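Local atomic coordinates of catechol 1,2 dioxygenase (Acinetobacter radioresistens, PDB entry 2XSU), a protein that probably catalyses the iron(III)-dependent intradiol cleavage of catechol by molecular oxygen to cis,cis-muconate, the first step of this branch of the beta-ketoadipate pathway. Residues V158-S163 / F177-T182; T196-Y201 / S224-F229; T240-E245 / K285-N290. The protein carries 1 engineered substitution. All coordinates share one frame; numbering follows the deposited sequence.

How the contacts relate
Along the chain the three contacts follow one another in series, and none crosses or encloses another. Contact 1 closes first: 13 residues, among them the iron ligand Tyr167, separate segments 158-163 and 177-182, which lie on strands 155-159 and 180-184. Contact 2 spans 22 residues, including helix 208-215, and brings the loop after strand 190-196 onto strand 221-231 around the iron. Contact 3 closes the widest loop, 39 residues, and packs strand 238-244 against strand 284-293. Strands 155-159, 221-231 and 238-244 are successive neighbours in one sheet, joined by Trp159 O to His227 N (3.0 Å) and Val226 N to Phe242 O (3.0 Å).

Contact 1: V158-S163 / F177-T182; sequences VWHANS and FNLRRT
An antiparallel strand pair in the beta-rich domain of the intradiol dioxygenase family joins 158-163 to 177-182, beside the iron site. Val158 and Arg181 form its hydrogen-bonded pair, with Val158 N to Arg181 O at 2.9 Å and Arg181 N returning to Val158 O. Trp159 and Arg180 follow as a non-hydrogen-bonded pair, and His160 N reaches Leu179 O at 3.2 Å, just where a type II turn from Phe177 to Arg180 leads into the second strand.

Leu179, more deeply covered by the opposing segment than any other residue here, packs against His160 and Asn162. Its CB lies over one face of the His160 imidazole, 4.3 Å from the ring centroid, CD2 touches His160 CE1 at 3.8 Å, and CD1 lies against Asn162, 3.6 Å from its CB. The imidazole is held at both nitrogens: ND1 donates to Ala161 O in the ring plane, and NE2 is bonded to Thr195 OG1.

On the side of the sheet that carries Trp159, the extended Arg180 side chain crosses the indole at a slant, the guanidinium and ring planes 19° apart, and NH1 comes to 3.5 Å from Trp159 CD1. Its guanidinium is fixed by the carbonyls of Ser168 and Leu111, while the indole stacks on His227, making Trp159 a second-shell neighbour of the iron. A water bridges the two segments, donating to His160 O and, at 3.0 Å, to Asn178 O.

Contact 2: T196-Y201 / S224-F229; sequences TMPVGY and SHVHYF. With FE (Fe (III) ion), chain B.
The non-heme iron(III) centre of the intradiol dioxygenases is assembled here: Tyr201 from the loop 196-201 meets His225 and His227 from strand 221-231 at the metal. His225 NE2 and His227 NE2 both bind the iron at 2.1 Å, whereas Tyr201 OH stands farther off at 2.4 Å. A water and Tyr167 complete the five ligands.

Alternate residues of the strand present the two imidazoles, but with different first torsions. His225 has CG between its backbone N and carbonyl carbon (chi1 58°), whereas His227 places CG anti to the carbonyl carbon (chi1 -68°); the two swings turn both NE2 atoms to the same iron, which holds them 3.1 Å apart. A bond from His225 ND1 to Pro223 O fixes the rotation of that ring, and the His227 ring stacks on Trp159. The Tyr201 phenol, its CG placed between backbone N and carbonyl carbon like that of His225, arrives across His225 at about a right angle, the two rings meeting rim to rim with planes at 51°. The metal lies in the plane of the phenol, and Tyr201 CE2 packs 3.3 Å from His225 CE1.

Away from the iron, Pro198 seats its CG against Val226 CG2 at 4.0 Å, while Ser224 CB rests on Pro198 O. Between these packed groups and the metal, a bridging water donates to Val199 O at 2.8 Å and accepts from His225 N.

Contact 3: T240-E245 / K285-N290; sequences TQFNIE and KHITFN
Phe242 and Ile287 reach toward each other from opposite strands in the hydrophobic interior of the beta-sandwich, where strand 238-244 faces strand 284-293 through side chains, without any backbone pairing between the two segments. The Phe242 ring is the main bump, projecting into the notch between Ile287 and Phe289. Over one of its faces sits the Ile287 CG2 branch, 4.1 Å from the ring centroid, while the longer branch carries CD1 to the rim, 3.6 Å from Phe242 CE1. That same CD1 also abuts Ile244 CD1 at 4.0 Å, filling the corner between Phe242 and Ile244.

Toward Thr240, on its CD2 side, Phe242 meets Phe289 obliquely, the planes 54° apart. Phe242 CD2 stands over one face of the Phe289 ring, 3.7 Å from CG, with Phe242 CB farther along the same ring. CG anti to the backbone N (chi1 -173°) turns the Phe289 ring toward strand 238-244, and Thr240 CG2 meets the edge of its ring. Val226 and Ile139 also touch Phe242.

No hydrogen bond links the segments, and Gln241 O, buried against Phe289 CZ at 3.8 Å, has no polar partner; cohesion therefore rests on dispersion and CH-pi contacts between fitted apolar surfaces.

Contact 1: V158-S163 / F177-T182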
loop_
_atom_site.group_PDB
_atom_site.type_symbol
_atom_site.label_atom_id
_atom_site.label_comp_id
_atom_site.label_asym_id
_atom_site.label_seq_id
_atom_site.Cartn_x
_atom_site.Cartn_y
_atom_site.Cartn_z
ATOM N N VAL A 158 -11.794 -26.746 -5.770
ATOM C CA VAL A 158 -12.632 -26.253 -4.650
ATOM C C VAL A 158 -11.790 -25.977 -3.414
ATOM O O VAL A 158 -10.816 -26.701 -3.113
ATOM C CB VAL A 158 -13.810 -27.230 -4.329
ATOM C CG1 VAL A 158 -14.897 -27.118 -5.386
ATOM C CG2 VAL A 158 -13.311 -28.657 -4.286
ATOM N N TRP A 159 -12.124 -24.892 -2.721
ATOM C CA TRP A 159 -11.541 -24.624 -1.412
ATOM C C TRP A 159 -12.553 -23.924 -0.521
ATOM O O TRP A 159 -13.386 -23.148 -1.003
ATOM C CB TRP A 159 -10.188 -23.859 -1.525
ATOM C CG TRP A 159 -10.220 -22.391 -2.069
ATOM C CD1 TRP A 159 -10.052 -21.251 -1.334
ATOM C CD2 TRP A 159 -10.363 -21.970 -3.446
ATOM N NE1 TRP A 159 -10.112 -20.138 -2.166
ATOM C CE2 TRP A 159 -10.295 -20.550 -3.462
ATOM C CE3 TRP A 159 -10.570 -22.653 -4.656
ATOM C CZ2 TRP A 159 -10.438 -19.795 -4.654
ATOM C CZ3 TRP A 159 -10.709 -21.920 -5.848
ATOM C CH2 TRP A 159 -10.637 -20.483 -5.832
ATOM N N HIS A 160 -12.483 -24.202 0.773
ATOM C CA HIS A 160 -13.428 -23.585 1.730
ATOM C C HIS A 160 -12.898 -23.652 3.174
ATOM O O HIS A 160 -11.878 -24.331 3.444
ATOM C CB HIS A 160 -14.840 -24.200 1.589
ATOM C CG HIS A 160 -14.983 -25.610 2.088
ATOM N ND1 HIS A 160 -15.040 -25.939 3.434
ATOM C CD2 HIS A 160 -15.149 -26.772 1.407
ATOM C CE1 HIS A 160 -15.212 -27.251 3.550
ATOM N NE2 HIS A 160 -15.297 -27.775 2.337
ATOM N N ALA A 161 -13.595 -22.944 4.060
ATOM C CA ALA A 161 -13.261 -22.848 5.488
ATOM C C ALA A 161 -13.691 -24.058 6.316
ATOM O O ALA A 161 -14.666 -24.795 5.977
ATOM C CB ALA A 161 -13.859 -21.575 6.090
ATOM N N ASN A 162 -12.966 -24.247 7.412
ATOM C CA ASN A 162 -13.336 -25.281 8.404
ATOM C C ASN A 162 -14.467 -24.832 9.343
ATOM O O ASN A 162 -15.107 -23.788 9.106
ATOM C CB ASN A 162 -12.090 -25.801 9.167
ATOM C CG ASN A 162 -11.595 -24.840 10.243
ATOM O OD1 ASN A 162 -12.115 -23.729 10.445
ATOM N ND2 ASN A 162 -10.567 -25.296 10.969
ATOM N N SER A 163 -14.709 -25.611 10.403
ATOM C CA SER A 163 -15.853 -25.351 11.305
ATOM C C SER A 163 -15.718 -24.077 12.134
ATOM O O SER A 163 -16.711 -23.631 12.729
ATOM C CB SER A 163 -16.106 -26.537 12.239
ATOM O OG SER A 163 -15.219 -26.522 13.333
ATOM N N PHE A 177 -3.145 -28.423 2.800
ATOM C CA PHE A 177 -4.237 -28.601 1.822
ATOM C C PHE A 177 -5.565 -29.126 2.377
ATOM O O PHE A 177 -6.415 -29.563 1.609
ATOM C CB PHE A 177 -3.783 -29.419 0.609
ATOM C CG PHE A 177 -2.815 -28.684 -0.261
ATOM C CD1 PHE A 177 -3.246 -27.613 -1.039
ATOM C CD2 PHE A 177 -1.479 -29.065 -0.307
ATOM C CE1 PHE A 177 -2.354 -26.911 -1.869
ATOM C CE2 PHE A 177 -0.574 -28.389 -1.127
ATOM C CZ PHE A 177 -1.017 -27.295 -1.909
ATOM N N ASN A 178 -5.736 -29.066 3.692
ATOM C CA ASN A 178 -7.039 -29.453 4.250
ATOM C C ASN A 178 -8.133 -28.589 3.581
ATOM O O ASN A 178 -7.968 -27.368 3.426
ATOM C CB ASN A 178 -7.070 -29.293 5.758
ATOM C CG ASN A 178 -8.248 -30.025 6.400
ATOM O OD1 ASN A 178 -8.542 -31.172 6.044
ATOM N ND2 ASN A 178 -8.916 -29.370 7.347
ATOM N N LEU A 179 -9.222 -29.235 3.171
ATOM C CA LEU A 179 -10.368 -28.570 2.509
ATOM C C LEU A 179 -9.999 -27.844 1.207
ATOM O O LEU A 179 -10.628 -26.843 0.852
ATOM C CB LEU A 179 -11.098 -27.635 3.511
ATOM C CG LEU A 179 -11.407 -28.298 4.868
ATOM C CD1 LEU A 179 -11.990 -27.283 5.856
ATOM C CD2 LEU A 179 -12.389 -29.483 4.696
ATOM N N ARG A 180 -9.003 -28.380 0.497
ATOM C CA ARG A 180 -8.632 -27.896 -0.839
ATOM C C ARG A 180 -8.381 -29.102 -1.730
ATOM O O ARG A 180 -7.518 -29.931 -1.431
ATOM C CB ARG A 180 -7.342 -27.051 -0.749
ATOM C CG ARG A 180 -7.423 -25.846 0.192
ATOM C CD ARG A 180 -6.045 -25.177 0.322
ATOM N NE ARG A 180 -6.089 -24.025 1.205
ATOM C CZ ARG A 180 -6.507 -22.812 0.840
ATOM N NH1 ARG A 180 -6.916 -22.603 -0.415
ATOM N NH2 ARG A 180 -6.523 -21.836 1.736
ATOM N N ARG A 181 -9.105 -29.203 -2.836
ATOM C CA ARG A 181 -8.977 -30.339 -3.762
ATOM C C ARG A 181 -9.186 -29.924 -5.211
ATOM O O ARG A 181 -9.932 -28.966 -5.505
ATOM C CB ARG A 181 -9.960 -31.455 -3.426
ATOM C CG ARG A 181 -9.774 -32.136 -2.070
ATOM C CD ARG A 181 -8.456 -32.933 -1.977
ATOM N NE ARG A 181 -8.437 -33.661 -0.701
ATOM C CZ ARG A 181 -7.940 -33.197 0.434
ATOM N NH1 ARG A 181 -7.368 -32.000 0.484
ATOM N NH2 ARG A 181 -7.994 -33.942 1.554
ATOM N N THR A 182 -8.583 -30.693 -6.119
ATOM C CA THR A 182 -8.889 -30.607 -7.530
ATOM C C THR A 182 -9.523 -31.931 -7.915
ATOM O O THR A 182 -8.920 -32.997 -7.678
ATOM C CB THR A 182 -7.608 -30.398 -8.369
ATOM O OG1 THR A 182 -7.029 -29.143 -8.008
ATOM C CG2 THR A 182 -7.915 -30.430 -9.878
HETATM O O HOH W 1 -8.961 -24.543 3.606
#

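Contact 2: T196-Y201 / S224-F229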
loop_
_atom_site.group_PDB
_atom_site.type_symbol
_atom_site.label_atom_id
_atom_site.label_comp_id
_atom_site.label_asym_id
_atom_site.label_seq_id
_atom_site.Cartn_x
_atom_site.Cartn_y
_atom_site.Cartn_z
ATOM N N THR A 196 -16.957 -31.118 4.819
ATOM C CA THR A 196 -17.663 -30.639 6.009
ATOM C C THR A 196 -18.307 -29.294 5.711
ATOM O O THR A 196 -17.895 -28.604 4.763
ATOM C CB THR A 196 -16.748 -30.522 7.229
ATOM O OG1 THR A 196 -15.580 -29.739 6.915
ATOM C CG2 THR A 196 -16.304 -31.916 7.673
ATOM N N MET A 197 -19.363 -28.965 6.460
ATOM C CA MET A 197 -20.083 -27.695 6.246
ATOM C C MET A 197 -19.201 -26.494 6.577
ATOM O O MET A 197 -18.756 -26.390 7.705
ATOM C CB MET A 197 -21.320 -27.658 7.158
ATOM C CG MET A 197 -22.538 -28.425 6.645
ATOM S SD MET A 197 -23.246 -27.779 5.115
ATOM C CE MET A 197 -22.657 -26.037 5.143
ATOM N N PRO A 198 -18.914 -25.600 5.592
ATOM C CA PRO A 198 -18.184 -24.385 5.962
ATOM C C PRO A 198 -19.034 -23.433 6.787
ATOM O O PRO A 198 -20.252 -23.379 6.622
ATOM C CB PRO A 198 -17.875 -23.740 4.610
ATOM C CG PRO A 198 -18.977 -24.155 3.738
ATOM C CD PRO A 198 -19.274 -25.609 4.166
ATOM N N VAL A 199 -18.386 -22.708 7.692
ATOM C CA VAL A 199 -19.035 -21.612 8.402
ATOM C C VAL A 199 -18.484 -20.300 7.848
ATOM O O VAL A 199 -17.359 -20.244 7.367
ATOM C CB VAL A 199 -18.807 -21.762 9.930
ATOM C CG1 VAL A 199 -17.418 -21.403 10.315
ATOM C CG2 VAL A 199 -19.803 -20.951 10.699
ATOM N N GLY A 200 -19.328 -19.273 7.842
ATOM C CA GLY A 200 -18.878 -17.940 7.478
ATOM C C GLY A 200 -17.910 -17.438 8.542
ATOM O O GLY A 200 -17.801 -18.002 9.631
ATOM N N TYR A 201 -17.256 -16.342 8.252
ATOM C CA TYR A 201 -16.171 -15.871 9.091
ATOM C C TYR A 201 -16.019 -14.382 8.931
ATOM O O TYR A 201 -16.477 -13.810 7.945
ATOM C CB TYR A 201 -14.877 -16.580 8.674
ATOM C CG TYR A 201 -14.565 -16.488 7.186
ATOM C CD1 TYR A 201 -13.828 -15.416 6.660
ATOM C CD2 TYR A 201 -14.975 -17.489 6.309
ATOM C CE1 TYR A 201 -13.517 -15.343 5.321
ATOM C CE2 TYR A 201 -14.673 -17.432 4.943
ATOM C CZ TYR A 201 -13.956 -16.348 4.446
ATOM O OH TYR A 201 -13.653 -16.257 3.102
ATOM N N SER A 224 -21.315 -18.223 4.781
ATOM C CA SER A 224 -20.700 -19.514 4.390
ATOM C C SER A 224 -20.695 -19.660 2.859
ATOM O O SER A 224 -21.654 -19.258 2.154
ATOM C CB SER A 224 -21.480 -20.663 4.987
ATOM O OG SER A 224 -22.807 -20.593 4.508
ATOM N N HIS A 225 -19.599 -20.230 2.334
ATOM C CA HIS A 225 -19.453 -20.370 0.874
ATOM C C HIS A 225 -18.357 -21.393 0.547
ATOM O O HIS A 225 -17.501 -21.707 1.380
ATOM C CB HIS A 225 -19.067 -19.010 0.220
ATOM C CG HIS A 225 -17.792 -18.417 0.761
ATOM N ND1 HIS A 225 -17.753 -17.664 1.922
ATOM C CD2 HIS A 225 -16.507 -18.482 0.313
ATOM C CE1 HIS A 225 -16.507 -17.290 2.163
ATOM N NE2 HIS A 225 -15.727 -17.762 1.202
ATOM N N VAL A 226 -18.414 -21.914 -0.672
ATOM C CA VAL A 226 -17.346 -22.771 -1.210
ATOM C C VAL A 226 -16.873 -22.142 -2.522
ATOM O O VAL A 226 -17.688 -21.797 -3.398
ATOM C CB VAL A 226 -17.880 -24.224 -1.458
ATOM C CG1 VAL A 226 -16.808 -25.102 -2.157
ATOM C CG2 VAL A 226 -18.332 -24.869 -0.118
ATOM N N HIS A 227 -15.553 -21.986 -2.659
ATOM C CA HIS A 227 -14.960 -21.377 -3.847
ATOM C C HIS A 227 -14.747 -22.409 -4.953
ATOM O O HIS A 227 -14.421 -23.568 -4.661
ATOM C CB HIS A 227 -13.558 -20.859 -3.456
ATOM C CG HIS A 227 -13.568 -19.703 -2.513
ATOM N ND1 HIS A 227 -13.708 -18.407 -2.956
ATOM C CD2 HIS A 227 -13.405 -19.620 -1.159
ATOM C CE1 HIS A 227 -13.653 -17.576 -1.922
ATOM N NE2 HIS A 227 -13.500 -18.286 -0.817
ATOM N N TYR A 228 -14.833 -21.958 -6.210
ATOM C CA TYR A 228 -14.573 -22.787 -7.390
ATOM C C TYR A 228 -13.720 -22.076 -8.434
ATOM O O TYR A 228 -13.996 -20.925 -8.771
ATOM C CB TYR A 228 -15.888 -23.116 -8.098
ATOM C CG TYR A 228 -16.749 -24.166 -7.481
ATOM C CD1 TYR A 228 -17.444 -23.916 -6.293
ATOM C CD2 TYR A 228 -16.932 -25.414 -8.121
ATOM C CE1 TYR A 228 -18.258 -24.896 -5.727
ATOM C CE2 TYR A 228 -17.773 -26.395 -7.567
ATOM C CZ TYR A 228 -18.430 -26.113 -6.365
ATOM O OH TYR A 228 -19.241 -27.041 -5.782
ATOM N N PHE A 229 -12.695 -22.772 -8.952
ATOM C CA PHE A 229 -12.228 -22.534 -10.338
ATOM C C PHE A 229 -12.696 -23.727 -11.174
ATOM O O PHE A 229 -12.505 -24.877 -10.754
ATOM C CB PHE A 229 -10.695 -22.521 -10.475
ATOM C CG PHE A 229 -9.992 -21.313 -9.910
ATOM C CD1 PHE A 229 -10.428 -20.008 -10.199
ATOM C CD2 PHE A 229 -8.838 -21.470 -9.134
ATOM C CE1 PHE A 229 -9.746 -18.885 -9.697
ATOM C CE2 PHE A 229 -8.155 -20.361 -8.646
ATOM C CZ PHE A 229 -8.613 -19.059 -8.914
HETATM FE FE FE B . -13.604 -17.635 1.163
HETATM O O HOH W 2 -17.375 -20.055 4.573
HETATM O O HOH W 3 -12.087 -16.148 0.864
#

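Contact 3: T240-E245 / K285-N290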
loop_
_atom_site.group_PDB
_atom_site.type_symbol
_atom_site.label_atom_id
_atom_site.label_comp_id
_atom_site.label_asym_id
_atom_site.label_seq_id
_atom_site.Cartn_x
_atom_site.Cartn_y
_atom_site.Cartn_z
ATOM N N THR A 240 -15.900 -18.832 -9.505
ATOM C CA THR A 240 -17.237 -18.682 -8.902
ATOM C C THR A 240 -17.283 -19.214 -7.466
ATOM O O THR A 240 -16.240 -19.505 -6.884
ATOM C CB THR A 240 -18.334 -19.313 -9.815
ATOM O OG1 THR A 240 -19.640 -18.861 -9.402
ATOM C CG2 THR A 240 -18.241 -20.821 -9.789
ATOM N N GLN A 241 -18.481 -19.220 -6.874
ATOM C CA GLN A 241 -18.720 -19.858 -5.577
ATOM C C GLN A 241 -20.181 -20.272 -5.488
ATOM O O GLN A 241 -20.984 -19.885 -6.324
ATOM C CB GLN A 241 -18.418 -18.918 -4.424
ATOM C CG GLN A 241 -19.417 -17.829 -4.206
ATOM C CD GLN A 241 -19.006 -16.880 -3.095
ATOM O OE1 GLN A 241 -17.861 -16.918 -2.606
ATOM N NE2 GLN A 241 -19.939 -16.017 -2.701
ATOM N N PHE A 242 -20.510 -21.048 -4.459
ATOM C CA PHE A 242 -21.898 -21.025 -4.001
ATOM C C PHE A 242 -21.955 -20.549 -2.567
ATOM O O PHE A 242 -20.983 -20.716 -1.798
ATOM C CB PHE A 242 -22.671 -22.365 -4.194
ATOM C CG PHE A 242 -22.175 -23.524 -3.372
ATOM C CD1 PHE A 242 -22.460 -23.627 -2.006
ATOM C CD2 PHE A 242 -21.452 -24.571 -3.967
ATOM C CE1 PHE A 242 -21.990 -24.702 -1.225
ATOM C CE2 PHE A 242 -20.995 -25.667 -3.204
ATOM C CZ PHE A 242 -21.249 -25.735 -1.833
ATOM N N ASN A 243 -23.073 -19.891 -2.233
ATOM C CA ASN A 243 -23.416 -19.553 -0.860
ATOM C C ASN A 243 -24.535 -20.472 -0.441
ATOM O O ASN A 243 -25.106 -21.193 -1.282
ATOM C CB ASN A 243 -23.928 -18.126 -0.777
ATOM C CG ASN A 243 -22.848 -17.128 -0.947
ATOM O OD1 ASN A 243 -22.012 -16.943 -0.050
ATOM N ND2 ASN A 243 -22.815 -16.490 -2.108
ATOM N N ILE A 244 -24.776 -20.518 0.868
ATOM C CA ILE A 244 -25.753 -21.465 1.414
ATOM C C ILE A 244 -26.918 -20.700 1.989
ATOM O O ILE A 244 -26.737 -19.796 2.832
ATOM C CB ILE A 244 -25.084 -22.370 2.474
ATOM C CG1 ILE A 244 -23.948 -23.173 1.822
ATOM C CG2 ILE A 244 -26.131 -23.315 3.115
ATOM C CD1 ILE A 244 -23.137 -24.004 2.761
ATOM N N GLU A 245 -28.121 -21.045 1.518
ATOM C CA GLU A 245 -29.358 -20.415 1.965
ATOM C C GLU A 245 -29.482 -20.602 3.474
ATOM O O GLU A 245 -29.117 -21.654 4.010
ATOM C CB GLU A 245 -30.553 -21.065 1.243
ATOM C CG GLU A 245 -31.864 -20.341 1.419
ATOM C CD GLU A 245 -31.839 -18.900 0.921
ATOM O OE1 GLU A 245 -31.735 -18.677 -0.297
ATOM O OE2 GLU A 245 -31.964 -17.991 1.773
ATOM N N LYS A 285 -25.531 -33.356 5.204
ATOM C CA LYS A 285 -26.098 -32.334 4.356
ATOM C C LYS A 285 -25.667 -32.595 2.944
ATOM O O LYS A 285 -24.553 -33.121 2.722
ATOM C CB LYS A 285 -25.606 -30.952 4.798
ATOM C CG LYS A 285 -25.963 -30.601 6.248
ATOM C CD LYS A 285 -27.364 -30.082 6.379
ATOM C CE LYS A 285 -27.512 -29.383 7.712
ATOM N NZ LYS A 285 -27.558 -30.365 8.838
ATOM N N HIS A 286 -26.536 -32.241 2.011
ATOM C CA HIS A 286 -26.269 -32.429 0.590
ATOM C C HIS A 286 -26.538 -31.179 -0.248
ATOM O O HIS A 286 -27.618 -30.582 -0.173
ATOM C CB HIS A 286 -27.093 -33.606 0.046
ATOM C CG HIS A 286 -26.780 -33.942 -1.374
ATOM N ND1 HIS A 286 -27.307 -33.248 -2.438
ATOM C CD2 HIS A 286 -25.986 -34.907 -1.906
ATOM C CE1 HIS A 286 -26.854 -33.766 -3.569
ATOM N NE2 HIS A 286 -26.068 -34.789 -3.272
ATOM N N ILE A 287 -25.559 -30.798 -1.074
ATOM C CA ILE A 287 -25.716 -29.664 -1.990
ATOM C C ILE A 287 -25.452 -30.110 -3.413
ATOM O O ILE A 287 -24.460 -30.816 -3.680
ATOM C CB ILE A 287 -24.777 -28.502 -1.590
ATOM C CG1 ILE A 287 -25.323 -27.859 -0.312
ATOM C CG2 ILE A 287 -24.637 -27.483 -2.748
ATOM C CD1 ILE A 287 -24.425 -26.820 0.305
ATOM N N THR A 288 -26.368 -29.740 -4.317
ATOM C CA THR A 288 -26.159 -29.877 -5.746
ATOM C C THR A 288 -25.693 -28.544 -6.301
ATOM O O THR A 288 -26.363 -27.508 -6.114
ATOM C CB THR A 288 -27.465 -30.326 -6.489
ATOM O OG1 THR A 288 -27.898 -31.589 -5.959
ATOM C CG2 THR A 288 -27.238 -30.471 -8.012
ATOM N N PHE A 289 -24.545 -28.561 -6.971
ATOM C CA PHE A 289 -24.079 -27.392 -7.684
ATOM C C PHE A 289 -23.553 -27.795 -9.078
ATOM O O PHE A 289 -22.398 -28.252 -9.233
ATOM C CB PHE A 289 -23.022 -26.657 -6.848
ATOM C CG PHE A 289 -22.597 -25.325 -7.434
ATOM C CD1 PHE A 289 -23.481 -24.246 -7.448
ATOM C CD2 PHE A 289 -21.297 -25.154 -7.940
ATOM C CE1 PHE A 289 -23.080 -22.996 -7.981
ATOM C CE2 PHE A 289 -20.893 -23.921 -8.485
ATOM C CZ PHE A 289 -21.792 -22.847 -8.503
ATOM N N ASN A 290 -24.425 -27.651 -10.075
ATOM C CA ASN A 290 -24.059 -27.877 -11.471
ATOM C C ASN A 290 -23.376 -26.654 -12.037
ATOM O O ASN A 290 -23.611 -25.505 -11.583
ATOM C CB ASN A 290 -25.298 -28.251 -12.302
ATOM C CG ASN A 290 -25.996 -29.460 -11.758
ATOM O OD1 ASN A 290 -25.350 -30.469 -11.421
ATOM N ND2 ASN A 290 -27.316 -29.370 -11.621
#